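Side-chain contacts in suppressor protein STP22 of temperature-sensitive alpha-factor receptor and arginine permease (Saccharomyces cerevisiae, PDB 3R3Q), which acts in endosomal protein sorting as the Vps23 subunit of ESCRT-I, with a UEV domain that probably takes part in recruitment of the complex by ESCRT-0: residues K21-I26 / R31-D36; G69-G74 / Q148-L153. The protein carries 1 engineered substitution. All blocks are in the same frame, centred on the assembly; numbering follows the deposited sequence.

Interaction 1: K21-I26 / R31-D36. With ZN (zinc ion), chain D; ZN (zinc ion), chain I.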
ATOM      1  N   LYS A  21     -17.515   5.722   8.704  1.00 10.48           N
ATOM      2  CA  LYS A  21     -17.811   5.326  10.078  1.00 13.61           C
ATOM      3  C   LYS A  21     -16.620   4.727  10.801  1.00 14.14           C
ATOM      4  O   LYS A  21     -16.352   5.089  11.946  1.00 15.87           O
ATOM      5  CB  LYS A  21     -18.964   4.318  10.128  1.00 16.47           C
ATOM      6  CG  LYS A  21     -20.292   4.898   9.698  1.00 23.51           C
ATOM      7  CD  LYS A  21     -21.434   3.989  10.105  1.00 20.77           C
ATOM      8  CE  LYS A  21     -21.226   2.557   9.653  1.00 24.86           C
ATOM      9  NZ  LYS A  21     -22.486   1.771   9.828  1.00 24.41           N
ATOM     10  N   VAL A  22     -15.920   3.794  10.157  1.00 10.56           N
ATOM     11  CA  VAL A  22     -14.839   3.098  10.849  1.00 11.13           C
ATOM     12  C   VAL A  22     -13.648   4.029  11.093  1.00 10.32           C
ATOM     13  O   VAL A  22     -12.922   3.877  12.071  1.00 11.72           O
ATOM     14  CB  VAL A  22     -14.378   1.788  10.135  1.00 12.79           C
ATOM     15  CG1 VAL A  22     -15.532   0.797  10.008  1.00 18.18           C
ATOM     16  CG2 VAL A  22     -13.740   2.088   8.778  1.00 15.66           C
ATOM     17  N   ILE A  23     -13.467   5.004  10.212  1.00  8.85           N
ATOM     18  CA  ILE A  23     -12.338   5.921  10.338  1.00  9.78           C
ATOM     19  C   ILE A  23     -12.469   6.893  11.513  1.00 11.26           C
ATOM     20  O   ILE A  23     -11.489   7.162  12.207  1.00 10.82           O
ATOM     21  CB  ILE A  23     -12.127   6.685   9.015  1.00  7.82           C
ATOM     22  CG1 ILE A  23     -11.451   5.775   7.989  1.00  7.54           C
ATOM     23  CG2 ILE A  23     -11.291   7.942   9.221  1.00  9.05           C
ATOM     24  CD1 ILE A  23     -11.475   6.332   6.564  1.00 12.07           C
ATOM     25  N   GLN A  24     -13.676   7.400  11.753  1.00 12.90           N
ATOM     26  CA  GLN A  24     -13.891   8.463  12.748  1.00 16.59           C
ATOM     27  C   GLN A  24     -13.235   8.240  14.110  1.00 13.66           C
ATOM     28  O   GLN A  24     -12.545   9.126  14.611  1.00 18.39           O
ATOM     29  CB  GLN A  24     -15.387   8.738  12.952  1.00 21.39           C
ATOM     30  CG  GLN A  24     -16.118   9.117  11.690  1.00 26.10           C
ATOM     31  CD  GLN A  24     -15.375  10.162  10.899  1.00 23.75           C
ATOM     32  OE1 GLN A  24     -15.228  11.303  11.339  1.00 33.18           O
ATOM     33  NE2 GLN A  24     -14.887   9.779   9.719  1.00 27.54           N
ATOM     34  N   PRO A  25     -13.453   7.067  14.719  1.00 14.41           N
ATOM     35  CA  PRO A  25     -12.924   6.860  16.073  1.00 16.16           C
ATOM     36  C   PRO A  25     -11.426   6.546  16.108  1.00 17.26           C
ATOM     37  O   PRO A  25     -10.808   6.637  17.173  1.00 19.25           O
ATOM     38  CB  PRO A  25     -13.712   5.641  16.578  1.00 19.46           C
ATOM     39  CG  PRO A  25     -14.864   5.489  15.645  1.00 24.54           C
ATOM     40  CD  PRO A  25     -14.380   5.992  14.328  1.00 16.26           C
ATOM     41  N   ILE A  26     -10.855   6.185  14.962  1.00 12.43           N
ATOM     42  CA  ILE A  26      -9.482   5.683  14.913  1.00 11.66           C
ATOM     43  C   ILE A  26      -8.457   6.763  14.584  1.00 11.80           C
ATOM     44  O   ILE A  26      -7.390   6.821  15.200  1.00 13.97           O
ATOM     45  CB  ILE A  26      -9.319   4.548  13.874  1.00 11.02           C
ATOM     46  CG1 ILE A  26     -10.156   3.320  14.246  1.00 12.04           C
ATOM     47  CG2 ILE A  26      -7.845   4.156  13.721  1.00 10.63           C
ATOM     48  CD1 ILE A  26     -10.185   2.268  13.149  1.00 13.14           C
ATOM     49  N   ARG A  31     -10.865  13.268   8.187  1.00  9.61           N
ATOM     50  CA  ARG A  31     -11.244  13.791   6.876  1.00 10.13           C
ATOM     51  C   ARG A  31     -10.199  13.428   5.828  1.00 10.29           C
ATOM     52  O   ARG A  31     -10.524  12.968   4.729  1.00  8.76           O
ATOM     53  CB  ARG A  31     -11.441  15.310   6.922  1.00 14.71           C
ATOM     54  CG  ARG A  31     -11.787  15.908   5.572  1.00 18.20           C
ATOM     55  CD  ARG A  31     -13.022  15.249   4.966  1.00 24.61           C
ATOM     56  NE  ARG A  31     -14.211  15.476   5.784  1.00 28.22           N
ATOM     57  CZ  ARG A  31     -15.376  14.863   5.600  1.00 27.84           C
ATOM     58  NH1 ARG A  31     -15.517  13.981   4.619  1.00 28.75           N
ATOM     59  NH2 ARG A  31     -16.403  15.134   6.398  1.00 32.85           N
ATOM     60  N   THR A  32      -8.937  13.630   6.168  1.00 10.04           N
ATOM     61  CA  THR A  32      -7.862  13.304   5.242  1.00  7.85           C
ATOM     62  C   THR A  32      -7.747  11.797   5.024  1.00  7.04           C
ATOM     63  O   THR A  32      -7.540  11.344   3.898  1.00  7.56           O
ATOM     64  CB  THR A  32      -6.538  13.914   5.739  1.00  8.49           C
ATOM     65  OG1 THR A  32      -6.662  15.348   5.696  1.00  9.56           O
ATOM     66  CG2 THR A  32      -5.357  13.472   4.880  1.00  9.49           C
ATOM     67  N   THR A  33      -7.886  11.023   6.091  1.00  6.96           N
ATOM     68  CA  THR A  33      -7.782   9.582   5.957  1.00  7.12           C
ATOM     69  C   THR A  33      -8.923   9.059   5.083  1.00  7.42           C
ATOM     70  O   THR A  33      -8.704   8.255   4.183  1.00  7.30           O
ATOM     71  CB  THR A  33      -7.729   8.891   7.333  1.00  8.90           C
ATOM     72  OG1 THR A  33      -6.575   9.347   8.047  1.00  8.62           O
ATOM     73  CG2 THR A  33      -7.628   7.386   7.165  1.00  8.48           C
ATOM     74  N   PHE A  34     -10.134   9.556   5.320  1.00  7.26           N
ATOM     75  CA  PHE A  34     -11.284   9.159   4.518  1.00  6.67           C
ATOM     76  C   PHE A  34     -11.091   9.550   3.061  1.00  7.74           C
ATOM     77  O   PHE A  34     -11.215   8.716   2.160  1.00  7.52           O
ATOM     78  CB  PHE A  34     -12.561   9.791   5.083  1.00  7.90           C
ATOM     79  CG  PHE A  34     -13.771   9.596   4.215  1.00  9.69           C
ATOM     80  CD1 PHE A  34     -14.399   8.367   4.156  1.00 11.18           C
ATOM     81  CD2 PHE A  34     -14.270  10.638   3.458  1.00 11.46           C
ATOM     82  CE1 PHE A  34     -15.520   8.173   3.358  1.00 11.98           C
ATOM     83  CE2 PHE A  34     -15.388  10.460   2.665  1.00 13.81           C
ATOM     84  CZ  PHE A  34     -16.020   9.220   2.617  1.00 15.84           C
ATOM     85  N   HIS A  35     -10.774  10.817   2.817  1.00  6.31           N
ATOM     86  CA  HIS A  35     -10.637  11.218   1.439  1.00  7.36           C
ATOM     87  C   HIS A  35      -9.567  10.404   0.720  1.00  7.02           C
ATOM     88  O   HIS A  35      -9.779   9.916  -0.385  1.00  6.58           O
ATOM     89  CB  HIS A  35     -10.265  12.692   1.266  1.00  8.17           C
ATOM     90  CG  HIS A  35      -9.981  13.007  -0.160  1.00  8.25           C
ATOM     91  ND1 HIS A  35      -8.736  12.814  -0.734  1.00  6.44           N
ATOM     92  CD2 HIS A  35     -10.809  13.362  -1.164  1.00  7.59           C
ATOM     93  CE1 HIS A  35      -8.819  13.061  -2.029  1.00  6.97           C
ATOM     94  NE2 HIS A  35     -10.065  13.394  -2.311  1.00  8.44           N
ATOM     95  N   ASP A  36      -8.396  10.292   1.343  1.00  6.37           N
ATOM     96  CA  ASP A  36      -7.250   9.714   0.649  1.00  6.26           C
ATOM     97  C   ASP A  36      -7.441   8.227   0.414  1.00  7.18           C
ATOM     98  O   ASP A  36      -7.004   7.695  -0.595  1.00  7.52           O
ATOM     99  CB  ASP A  36      -5.942   9.987   1.414  1.00  6.96           C
ATOM    100  CG  ASP A  36      -5.497  11.440   1.316  1.00  7.90           C
ATOM    101  OD1 ASP A  36      -6.337  12.291   0.960  1.00  7.27           O
ATOM    102  OD2 ASP A  36      -4.319  11.720   1.583  1.00  8.03           O
TER
HETATM  103 ZN    ZN D 163     -10.911  13.571  -4.160  1.00  8.44          ZN
HETATM  104 ZN    ZN I 168      -6.197  16.818   7.151  0.88 14.53          ZN
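Two consecutive helices of the UEV domain, 13-23 and 30-43, meet through Ile23 of the first and Thr33 and Phe34 of the second. Register places Ile23 opposite Phe34, their CA atoms 6.7 Å apart. With chi1 at -76°, Ile23 CG1 stands opposite its own carbonyl carbon, and the extended chi2 carries CD1 onto the second helix. There Ile23 CD1 lies 3.5 Å from Phe34 CA, so the methyl rests on the helix backbone itself. It also reaches Phe34 CB at 3.9 Å and sits at the edge of the phenyl ring, near its plane, not over a face. Phe34 CG is anti to the backbone N; this chi1 of 172° leads the ring away from segment 21-26, and only its near edge is left beside the methyl. Thr33 supplies the other flank: its CG2 is 4.0 Å from Ile23 CD1, and the two side chains meet at a slant. Thr33 OG1 is hydrogen-bonded to Asp29 O, while its methyl serves the apolar contact. No hydrogen bond links the two segments.

Thr32 and His35, which take no part in the contact with Ile23, bind zinc. Thr32 OG1 binds one zinc ion at 2.1 Å, with Asp29 OD2 among its other ligands. His35 NE2, at 2.0 Å, is one of three ligand atoms of a second zinc ion. The far side of that imidazole is steadied by His35 ND1 donating to Asp36 OD1 (3.0 Å, N-H...O 168°), on the anti side of the carboxylate, while Asp36 OD2 is bonded to Tyr93 OH.

Around this contact, Phe34 packs back on Val16 and Leu19 of helix 13-23, Thr33 touches Tyr27 and Tyr93, and Ile26 leads over to Leu63 and Leu64 of strand 61-72.

Interaction 2: G69-G74 / Q148-L153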
ATOM      1  N   GLY A  69      -4.899  -6.021  -1.813  1.00  9.88           N
ATOM      2  CA  GLY A  69      -5.256  -6.443  -3.152  1.00 10.63           C
ATOM      3  C   GLY A  69      -3.991  -6.662  -3.936  1.00 10.15           C
ATOM      4  O   GLY A  69      -3.037  -7.247  -3.419  1.00 11.47           O
ATOM      5  N   THR A  70      -3.974  -6.191  -5.178  1.00 10.46           N
ATOM      6  CA  THR A  70      -2.806  -6.394  -6.029  1.00  9.05           C
ATOM      7  C   THR A  70      -2.410  -5.097  -6.720  1.00 10.78           C
ATOM      8  O   THR A  70      -3.235  -4.195  -6.900  1.00 12.01           O
ATOM      9  CB  THR A  70      -3.078  -7.440  -7.121  1.00 11.86           C
ATOM     10  OG1 THR A  70      -4.149  -6.980  -7.951  1.00 14.54           O
ATOM     11  CG2 THR A  70      -3.456  -8.795  -6.514  1.00 10.99           C
ATOM     12  N   ILE A  71      -1.145  -5.008  -7.107  1.00 11.26           N
ATOM     13  CA  ILE A  71      -0.686  -3.902  -7.931  1.00 11.63           C
ATOM     14  C   ILE A  71      -0.028  -4.451  -9.187  1.00 13.04           C
ATOM     15  O   ILE A  71       0.483  -5.568  -9.193  1.00 12.84           O
ATOM     16  CB  ILE A  71       0.293  -3.005  -7.186  1.00 12.76           C
ATOM     17  CG1 ILE A  71       1.508  -3.816  -6.737  1.00 15.24           C
ATOM     18  CG2 ILE A  71      -0.410  -2.333  -5.995  1.00 14.71           C
ATOM     19  CD1 ILE A  71       2.725  -2.983  -6.427  1.00 22.85           C
ATOM     20  N   SER A  72      -0.053  -3.655 -10.249  1.00 11.31           N
ATOM     21  CA  SER A  72       0.365  -4.122 -11.570  1.00 13.74           C
ATOM     22  C   SER A  72       1.876  -4.251 -11.740  1.00 12.58           C
ATOM     23  O   SER A  72       2.634  -3.393 -11.304  1.00 12.93           O
ATOM     24  CB  SER A  72      -0.178  -3.175 -12.641  1.00 18.62           C
ATOM     25  OG  SER A  72       0.237  -3.604 -13.927  1.00 22.74           O
ATOM     26  N   THR A  73       2.299  -5.334 -12.385  1.00 10.55           N
ATOM     27  CA  THR A  73       3.693  -5.517 -12.771  1.00  8.75           C
ATOM     28  C   THR A  73       4.020  -4.864 -14.109  1.00 11.05           C
ATOM     29  O   THR A  73       5.193  -4.775 -14.477  1.00 12.45           O
ATOM     30  CB  THR A  73       3.995  -6.983 -13.010  1.00 10.43           C
ATOM     31  OG1 THR A  73       3.105  -7.452 -14.030  1.00 11.09           O
ATOM     32  CG2 THR A  73       3.798  -7.809 -11.748  1.00 12.85           C
ATOM     33  N   GLY A  74       2.994  -4.470 -14.859  1.00 10.69           N
ATOM     34  CA  GLY A  74       3.190  -3.950 -16.202  1.00 13.01           C
ATOM     35  C   GLY A  74       3.376  -5.050 -17.235  1.00 14.55           C
ATOM     36  O   GLY A  74       3.852  -4.802 -18.347  1.00 18.66           O
ATOM     37  N   GLN A 148       1.781   4.443  -6.633  1.00  8.80           N
ATOM     38  CA  GLN A 148       2.436   4.739  -7.905  1.00  9.79           C
ATOM     39  C   GLN A 148       3.942   4.514  -7.801  1.00  9.73           C
ATOM     40  O   GLN A 148       4.557   3.957  -8.710  1.00 11.79           O
ATOM     41  CB  GLN A 148       2.151   6.174  -8.355  1.00 11.06           C
ATOM     42  CG  GLN A 148       0.686   6.411  -8.721  1.00 13.61           C
ATOM     43  CD  GLN A 148       0.359   7.865  -8.988  1.00 15.99           C
ATOM     44  OE1 GLN A 148       0.908   8.767  -8.360  1.00 16.17           O
ATOM     45  NE2 GLN A 148      -0.567   8.096  -9.913  1.00 20.63           N
ATOM     46  N   GLU A 149       4.549   4.929  -6.698  1.00  8.92           N
ATOM     47  CA  GLU A 149       5.982   4.694  -6.564  1.00 10.89           C
ATOM     48  C   GLU A 149       6.288   3.204  -6.478  1.00 10.64           C
ATOM     49  O   GLU A 149       7.241   2.724  -7.094  1.00 11.56           O
ATOM     50  CB  GLU A 149       6.569   5.420  -5.365  1.00 12.80           C
ATOM     51  CG  GLU A 149       8.075   5.181  -5.265  1.00 14.80           C
ATOM     52  CD  GLU A 149       8.780   6.258  -4.505  1.00 18.28           C
ATOM     53  OE1 GLU A 149       9.410   5.934  -3.486  1.00 22.39           O
ATOM     54  OE2 GLU A 149       8.676   7.431  -4.908  1.00 24.88           O
ATOM     55  N   LEU A 150       5.480   2.473  -5.722  1.00  9.63           N
ATOM     56  CA  LEU A 150       5.663   1.030  -5.586  1.00 10.12           C
ATOM     57  C   LEU A 150       5.661   0.370  -6.956  1.00 11.89           C
ATOM     58  O   LEU A 150       6.516  -0.465  -7.266  1.00 12.94           O
ATOM     59  CB  LEU A 150       4.561   0.445  -4.709  1.00 12.71           C
ATOM     60  CG  LEU A 150       4.650  -1.051  -4.416  1.00 16.28           C
ATOM     61  CD1 LEU A 150       5.990  -1.384  -3.789  1.00 21.84           C
ATOM     62  CD2 LEU A 150       3.507  -1.457  -3.499  1.00 21.41           C
ATOM     63  N   MET A 151       4.706   0.753  -7.788  1.00 10.57           N
ATOM     64  CA  MET A 151       4.628   0.211  -9.136  1.00 12.04           C
ATOM     65  C   MET A 151       5.889   0.498  -9.933  1.00 12.03           C
ATOM     66  O   MET A 151       6.341  -0.351 -10.718  1.00 13.58           O
ATOM     67  CB  MET A 151       3.412   0.771  -9.869  1.00 11.93           C
ATOM     68  CG  MET A 151       2.102   0.228  -9.334  1.00 13.61           C
ATOM     69  SD  MET A 151       0.706   1.203  -9.924  1.00 16.87           S
ATOM     70  CE  MET A 151       0.759   0.864 -11.668  1.00 16.82           C
ATOM     71  N   SER A 152       6.465   1.681  -9.750  1.00 12.16           N
ATOM     72  CA  SER A 152       7.671   2.042 -10.486  0.58 15.80           C
ATOM     73  C   SER A 152       8.870   1.242  -9.985  1.00 14.85           C
ATOM     74  O   SER A 152       9.788   0.923 -10.756  1.00 16.21           O
ATOM     75  CB  SER A 152       7.952   3.539 -10.365  0.58 15.21           C
ATOM     76  OG  SER A 152       8.603   3.829  -9.140  0.58 16.74           O
ATOM     77  N   LEU A 153       8.863   0.898  -8.701  1.00 15.47           N
ATOM     78  CA  LEU A 153       9.995   0.181  -8.104  1.00 21.89           C
ATOM     79  C   LEU A 153       9.957  -1.341  -8.295  1.00 16.83           C
ATOM     80  O   LEU A 153      10.784  -2.076  -7.741  1.00 22.14           O
ATOM     81  CB  LEU A 153      10.136   0.559  -6.627  1.00 27.75           C
ATOM     82  CG  LEU A 153      10.942   1.838  -6.374  1.00 20.71           C
ATOM     83  CD1 LEU A 153      10.723   2.880  -7.456  1.00 23.33           C
ATOM     84  CD2 LEU A 153      10.598   2.416  -5.026  1.00 28.91           C
TER
HETATM   85  O   HOH W   1       4.819  -1.936 -12.322  0.93 14.74           O
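A water spans the contact by donating to two backbone carbonyls, Met151 O at 2.7 Å and Ser72 O at 2.8 Å. It therefore ties the end of strand 61-72 to the last turn of helix 143-152, where no direct hydrogen bond joins the segments. The axes of strand 70-72 and helix 148-152 approach to 8.6 Å and cross at -60°. The contact is local: four residues touch, Ile71 and Ser72 against Leu150 and Met151, burying 190 Å². Ile71 is the main one: chi1 of 59° sets CG1 between the backbone N and the carbonyl carbon, and the extended chi2 pushes CD1 into Leu150. Ile71 CD1 lies 3.4 Å from both Leu150 CG and Leu150 CD2, tighter than usual carbon contact, with the two side chains at about a right angle. Met151 covers the adjoining flank, its CG 4.3 Å from Ile71 CB. The bend at chi3 (66°) turns the terminal methyl toward the strand, where Met151 CE ends 4.3 Å from Ser72 CB. Ser72 OG faces its own chain, accepting from Gly74 N at 3.0 Å in an ST turn that shapes the exit from the strand. Ile71 also touches Val85 on the neighbouring strand 82-88. The chemistry is thus divided: close branched-chain packing on the buried side, and on the more open side the methylene and methyl carbons of Met151 with a water that satisfies two carbonyls.

The two interactions follow one another along the chain, interaction 1 closing before interaction 2 opens. Their centres are 24 Å apart and lie on opposite sides of the chain's centre; the nearest atoms are still about 11 Å apart, so neither touches the other. Segment 21-26 touches strand 61-72 through Ile26, which is not part of the contact itself; interaction 2 uses the last residues of that strand. Interaction 1 joins two N-terminal helices that are neighbours in sequence, and interaction 2 fastens the C-terminal helix 143-152 to the four-stranded antiparallel sheet. Helices flanking such a sheet are consistent with the UBC-like fold of a ubiquitin E2 variant.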